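Local coordinates for protein 11R-lipoxygenase (PDB 3VF1) that is a calcium-regulated, non-heme iron lipoxygenase that probably adds molecular oxygen to polyunsaturated fatty acids, at residues A212-S217 with T624-V629; P238-G243 with S581-Y586. All blocks are in the same frame, centred on the assembly; numbering follows the deposited sequence.

How the contacts relate
After the N-terminal β-sandwich (PLAT) domain, the chain reaches helix 208-213, whose end supplies the first half of contact 1. The loop that follows soon supplies residues 238-243, and the chain then runs through most of the helical lipoxygenase domain before 581-586 returns to meet them, closing contact 2 across 337 residues. Only afterwards does helix 619-632 bring 624-629 back to 212-217, so the loop closed by contact 2 is nested inside that of contact 1. The two contacts touch on both their early and late sides: Leu214 packs on Ala239 and Val629 on Gln582 and Met583, so the two early segments pack together, as do the two late helices.

Contact 1: residues A212-S217 with T624-V629; sequences ANLGLS and TMVSVV
No ring or side-chain amide joins Leu214 to Ser627; the flat group here is the peptide between Val626 and Ser627, and one of its faces receives the methyl CD1 of Leu214. Leu214 CD1 stands over that face, almost vertically above Ser627 CA, and is 4.0 Å from Ser627 N. The leucine comes from a Schellman motif that ends helix 208-213. Gly215, with a positive phi of 76°, breaks the helix there and sends its N back to Ala212 O (3.0 Å). Leu214, the residue before Gly215, lies within this turn and reaches across to helix 619-632 of the lipoxygenase domain. With CG anti to its carbonyl carbon (chi1 -58°) and CD1 extended beyond it (chi2 178°), the side chain presents one methyl to the helix, end on. Within the two segments the pair illustrates a helix terminus set against a second helix by apolar packing without a hydrogen bond; Phe211 and Asp210 of the same first helix also meet Thr624 and Ser627. Leu214 is held at its backbone as well, where its O is hydrogen-bonded to Thr237 OG1, and its side chain also meets Ile240. Beside the peptide, Val626 adds an apolar flank and itself rests on Leu235. Its CG1 approaches Leu214 CD1 to 4.0 Å, while on the Ser627 side CD1 comes closest to CA, at 3.8 Å.

Contact 2: residues P238-G243 with S581-Y586; sequences PAIKSG and SQMATY
Met583 lies against Ile240 and Ser242, where a type I beta turn from Ile240 to Gly243 abuts the short helix 582-586 of the lipoxygenase domain. Ser581 leads into that helix, soon after helix 557-579 has delivered the iron ligands His575 and Asn579. At Gln582 both ends of the amide are engaged, OE1 taking a bond from Gln388 NE2 and NE2 giving one to Asn579 O, which fixes the rotation of the group next to an iron ligand. Met583 then makes the contact proper. CG runs anti to the backbone N (chi1 -175°), which carries the chain out to the turn, and bends at chi2 (57°) and chi3 (78°) bring the thioether obliquely across Ile240. There the sulfur and CE both border one branch of the isoleucine: CG2 is 4.1 Å from Met583 CE and 4.2 Å from Met583 SD. Nearer the helix, Ser242 OG sits 3.4 Å from Met583 CG, a polar atom resting on a methylene. The side chain of Met583 is about 13 Å from the bound iron, beyond the metal's ligand shell. Ala584 comes next and touches Trp686. Last comes Tyr586, whose ring carries Thr585 CG2 over its centre, 3.8 Å above the plane.

Contact 1: residues A212-S217 with T624-V629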
loop_
_atom_site.group_PDB
_atom_site.type_symbol
_atom_site.label_atom_id
_atom_site.label_comp_id
_atom_site.label_asym_id
_atom_site.label_seq_id
_atom_site.Cartn_x
_atom_site.Cartn_y
_atom_site.Cartn_z
ATOM N N ALA A 212 -2.390 -0.315 27.442
ATOM C CA ALA A 212 -2.848 -1.413 28.280
ATOM C C ALA A 212 -3.074 -2.687 27.471
ATOM O O ALA A 212 -2.887 -3.791 27.984
ATOM C CB ALA A 212 -4.119 -1.015 28.999
ATOM N N ASN A 213 -3.479 -2.536 26.214
ATOM C CA ASN A 213 -3.681 -3.690 25.344
ATOM C C ASN A 213 -2.383 -4.462 25.125
ATOM O O ASN A 213 -2.402 -5.671 24.900
ATOM C CB ASN A 213 -4.267 -3.260 23.997
ATOM C CG ASN A 213 -5.739 -2.896 24.090
ATOM O OD1 ASN A 213 -6.443 -3.341 24.999
ATOM N ND2 ASN A 213 -6.212 -2.090 23.145
ATOM N N LEU A 214 -1.260 -3.756 25.194
ATOM C CA LEU A 214 0.050 -4.378 25.028
ATOM C C LEU A 214 0.657 -4.770 26.372
ATOM O O LEU A 214 1.742 -5.347 26.426
ATOM C CB LEU A 214 0.997 -3.428 24.293
ATOM C CG LEU A 214 0.540 -2.963 22.910
ATOM C CD1 LEU A 214 1.549 -1.991 22.321
ATOM C CD2 LEU A 214 0.329 -4.151 21.982
ATOM N N GLY A 215 -0.041 -4.446 27.457
ATOM C CA GLY A 215 0.435 -4.762 28.792
ATOM C C GLY A 215 1.543 -3.827 29.239
ATOM O O GLY A 215 2.431 -4.222 29.996
ATOM N N LEU A 216 1.485 -2.581 28.775
ATOM C CA LEU A 216 2.536 -1.606 29.051
ATOM C C LEU A 216 1.979 -0.288 29.586
ATOM O O LEU A 216 2.627 0.754 29.479
ATOM C CB LEU A 216 3.340 -1.339 27.778
ATOM C CG LEU A 216 4.085 -2.538 27.192
ATOM C CD1 LEU A 216 4.652 -2.200 25.821
ATOM C CD2 LEU A 216 5.189 -2.983 28.131
ATOM N N SER A 217 0.784 -0.331 30.168
ATOM C CA SER A 217 0.129 0.882 30.646
ATOM C C SER A 217 0.904 1.532 31.789
ATOM O O SER A 217 0.723 2.715 32.079
ATOM C CB SER A 217 -1.306 0.584 31.087
ATOM O OG SER A 217 -1.334 -0.254 32.229
ATOM N N THR A 624 4.622 4.213 22.288
ATOM C CA THR A 624 3.743 4.801 21.285
ATOM C C THR A 624 4.056 4.238 19.906
ATOM O O THR A 624 3.148 3.936 19.131
ATOM C CB THR A 624 3.868 6.336 21.246
ATOM O OG1 THR A 624 3.318 6.896 22.444
ATOM C CG2 THR A 624 3.127 6.907 20.040
ATOM N N MET A 625 5.341 4.091 19.601
ATOM C CA MET A 625 5.755 3.587 18.298
ATOM C C MET A 625 5.344 2.130 18.117
ATOM O O MET A 625 4.874 1.743 17.050
ATOM C CB MET A 625 7.267 3.724 18.119
ATOM C CG MET A 625 7.755 3.297 16.741
ATOM S SD MET A 625 6.885 4.160 15.415
ATOM C CE MET A 625 7.681 3.468 13.967
ATOM N N VAL A 626 5.522 1.328 19.160
ATOM C CA VAL A 626 5.171 -0.088 19.102
ATOM C C VAL A 626 3.667 -0.269 18.940
ATOM O O VAL A 626 3.214 -1.163 18.228
ATOM C CB VAL A 626 5.639 -0.841 20.364
ATOM C CG1 VAL A 626 5.038 -2.242 20.407
ATOM C CG2 VAL A 626 7.157 -0.907 20.407
ATOM N N SER A 627 2.895 0.585 19.605
ATOM C CA SER A 627 1.443 0.547 19.491
ATOM C C SER A 627 1.024 0.860 18.059
ATOM O O SER A 627 0.124 0.225 17.509
ATOM C CB SER A 627 0.807 1.552 20.456
ATOM O OG SER A 627 -0.607 1.463 20.430
ATOM N N VAL A 628 1.689 1.843 17.460
ATOM C CA VAL A 628 1.394 2.249 16.091
ATOM C C VAL A 628 1.790 1.165 15.095
ATOM O O VAL A 628 0.975 0.739 14.276
ATOM C CB VAL A 628 2.117 3.561 15.733
ATOM C CG1 VAL A 628 2.129 3.780 14.223
ATOM C CG2 VAL A 628 1.457 4.736 16.445
ATOM N N VAL A 629 3.041 0.722 15.165
ATOM C CA VAL A 629 3.539 -0.308 14.259
ATOM C C VAL A 629 2.706 -1.582 14.368
ATOM O O VAL A 629 2.466 -2.263 13.374
ATOM C CB VAL A 629 5.014 -0.644 14.542
ATOM C CG1 VAL A 629 5.422 -1.928 13.826
ATOM C CG2 VAL A 629 5.906 0.509 14.119
#

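Contact 2: residues P238-G243 with S581-Y586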
loop_
_atom_site.group_PDB
_atom_site.type_symbol
_atom_site.label_atom_id
_atom_site.label_comp_id
_atom_site.label_asym_id
_atom_site.label_seq_id
_atom_site.Cartn_x
_atom_site.Cartn_y
_atom_site.Cartn_z
ATOM N N PRO A 238 3.854 -10.700 25.221
ATOM C CA PRO A 238 3.077 -11.728 24.522
ATOM C C PRO A 238 1.977 -11.131 23.646
ATOM O O PRO A 238 1.461 -11.816 22.762
ATOM C CB PRO A 238 2.474 -12.546 25.667
ATOM C CG PRO A 238 3.428 -12.365 26.795
ATOM C CD PRO A 238 3.925 -10.957 26.671
ATOM N N ALA A 239 1.627 -9.870 23.891
ATOM C CA ALA A 239 0.635 -9.180 23.074
ATOM C C ALA A 239 1.154 -8.995 21.649
ATOM O O ALA A 239 0.376 -8.914 20.697
ATOM C CB ALA A 239 0.281 -7.839 23.692
ATOM N N ILE A 240 2.475 -8.923 21.511
ATOM C CA ILE A 240 3.111 -8.881 20.200
ATOM C C ILE A 240 3.350 -10.312 19.737
ATOM O O ILE A 240 4.287 -10.973 20.185
ATOM C CB ILE A 240 4.449 -8.125 20.243
ATOM C CG1 ILE A 240 4.283 -6.778 20.950
ATOM C CG2 ILE A 240 4.995 -7.929 18.837
ATOM C CD1 ILE A 240 3.251 -5.875 20.312
ATOM N N LYS A 241 2.499 -10.787 18.835
ATOM C CA LYS A 241 2.469 -12.203 18.482
ATOM C C LYS A 241 3.623 -12.636 17.582
ATOM O O LYS A 241 3.963 -13.819 17.533
ATOM C CB LYS A 241 1.128 -12.550 17.834
ATOM C CG LYS A 241 -0.057 -12.242 18.733
ATOM C CD LYS A 241 -1.356 -12.822 18.197
ATOM C CE LYS A 241 -2.520 -12.513 19.128
ATOM N NZ LYS A 241 -2.291 -13.020 20.515
ATOM N N SER A 242 4.226 -11.687 16.874
ATOM C CA SER A 242 5.374 -12.000 16.029
ATOM C C SER A 242 6.610 -12.309 16.873
ATOM O O SER A 242 7.570 -12.904 16.387
ATOM C CB SER A 242 5.669 -10.852 15.063
ATOM O OG SER A 242 5.856 -9.629 15.752
ATOM N N GLY A 243 6.581 -11.901 18.139
ATOM C CA GLY A 243 7.664 -12.194 19.060
ATOM C C GLY A 243 8.819 -11.216 18.962
ATOM O O GLY A 243 8.689 -10.136 18.384
ATOM N N SER A 581 6.534 -5.376 7.242
ATOM C CA SER A 581 7.877 -5.670 7.724
ATOM C C SER A 581 8.273 -4.710 8.844
ATOM O O SER A 581 9.391 -4.770 9.357
ATOM C CB SER A 581 8.876 -5.548 6.577
ATOM O OG SER A 581 8.858 -4.238 6.036
ATOM N N GLN A 582 7.350 -3.832 9.224
ATOM C CA GLN A 582 7.656 -2.749 10.156
ATOM C C GLN A 582 7.919 -3.210 11.587
ATOM O O GLN A 582 8.607 -2.525 12.338
ATOM C CB GLN A 582 6.531 -1.714 10.154
ATOM C CG GLN A 582 6.609 -0.724 9.008
ATOM C CD GLN A 582 5.532 0.336 9.087
ATOM O OE1 GLN A 582 5.816 1.514 9.297
ATOM N NE2 GLN A 582 4.284 -0.079 8.915
ATOM N N MET A 583 7.373 -4.357 11.977
ATOM C CA MET A 583 7.583 -4.846 13.335
ATOM C C MET A 583 8.978 -5.448 13.469
ATOM O O MET A 583 9.630 -5.309 14.502
ATOM C CB MET A 583 6.519 -5.874 13.726
ATOM C CG MET A 583 6.620 -6.325 15.178
ATOM S SD MET A 583 6.530 -4.959 16.360
ATOM C CE MET A 583 4.767 -4.635 16.375
ATOM N N ALA A 584 9.433 -6.118 12.415
ATOM C CA ALA A 584 10.785 -6.656 12.380
ATOM C C ALA A 584 11.806 -5.523 12.381
ATOM O O ALA A 584 12.928 -5.685 12.858
ATOM C CB ALA A 584 10.971 -7.529 11.149
ATOM N N THR A 585 11.406 -4.373 11.850
ATOM C CA THR A 585 12.311 -3.241 11.688
ATOM C C THR A 585 12.280 -2.292 12.884
ATOM O O THR A 585 13.326 -1.840 13.350
ATOM C CB THR A 585 11.972 -2.447 10.409
ATOM O OG1 THR A 585 12.192 -3.275 9.260
ATOM C CG2 THR A 585 12.831 -1.195 10.297
ATOM N N TYR A 586 11.084 -1.995 13.380
ATOM C CA TYR A 586 10.924 -1.019 14.455
ATOM C C TYR A 586 10.603 -1.661 15.802
ATOM O O TYR A 586 10.586 -0.979 16.827
ATOM C CB TYR A 586 9.832 -0.010 14.096
ATOM C CG TYR A 586 10.142 0.802 12.860
ATOM C CD1 TYR A 586 11.025 1.872 12.913
ATOM C CD2 TYR A 586 9.552 0.499 11.641
ATOM C CE1 TYR A 586 11.313 2.616 11.786
ATOM C CE2 TYR A 586 9.831 1.237 10.510
ATOM C CZ TYR A 586 10.712 2.295 10.588
ATOM O OH TYR A 586 10.990 3.032 9.462
#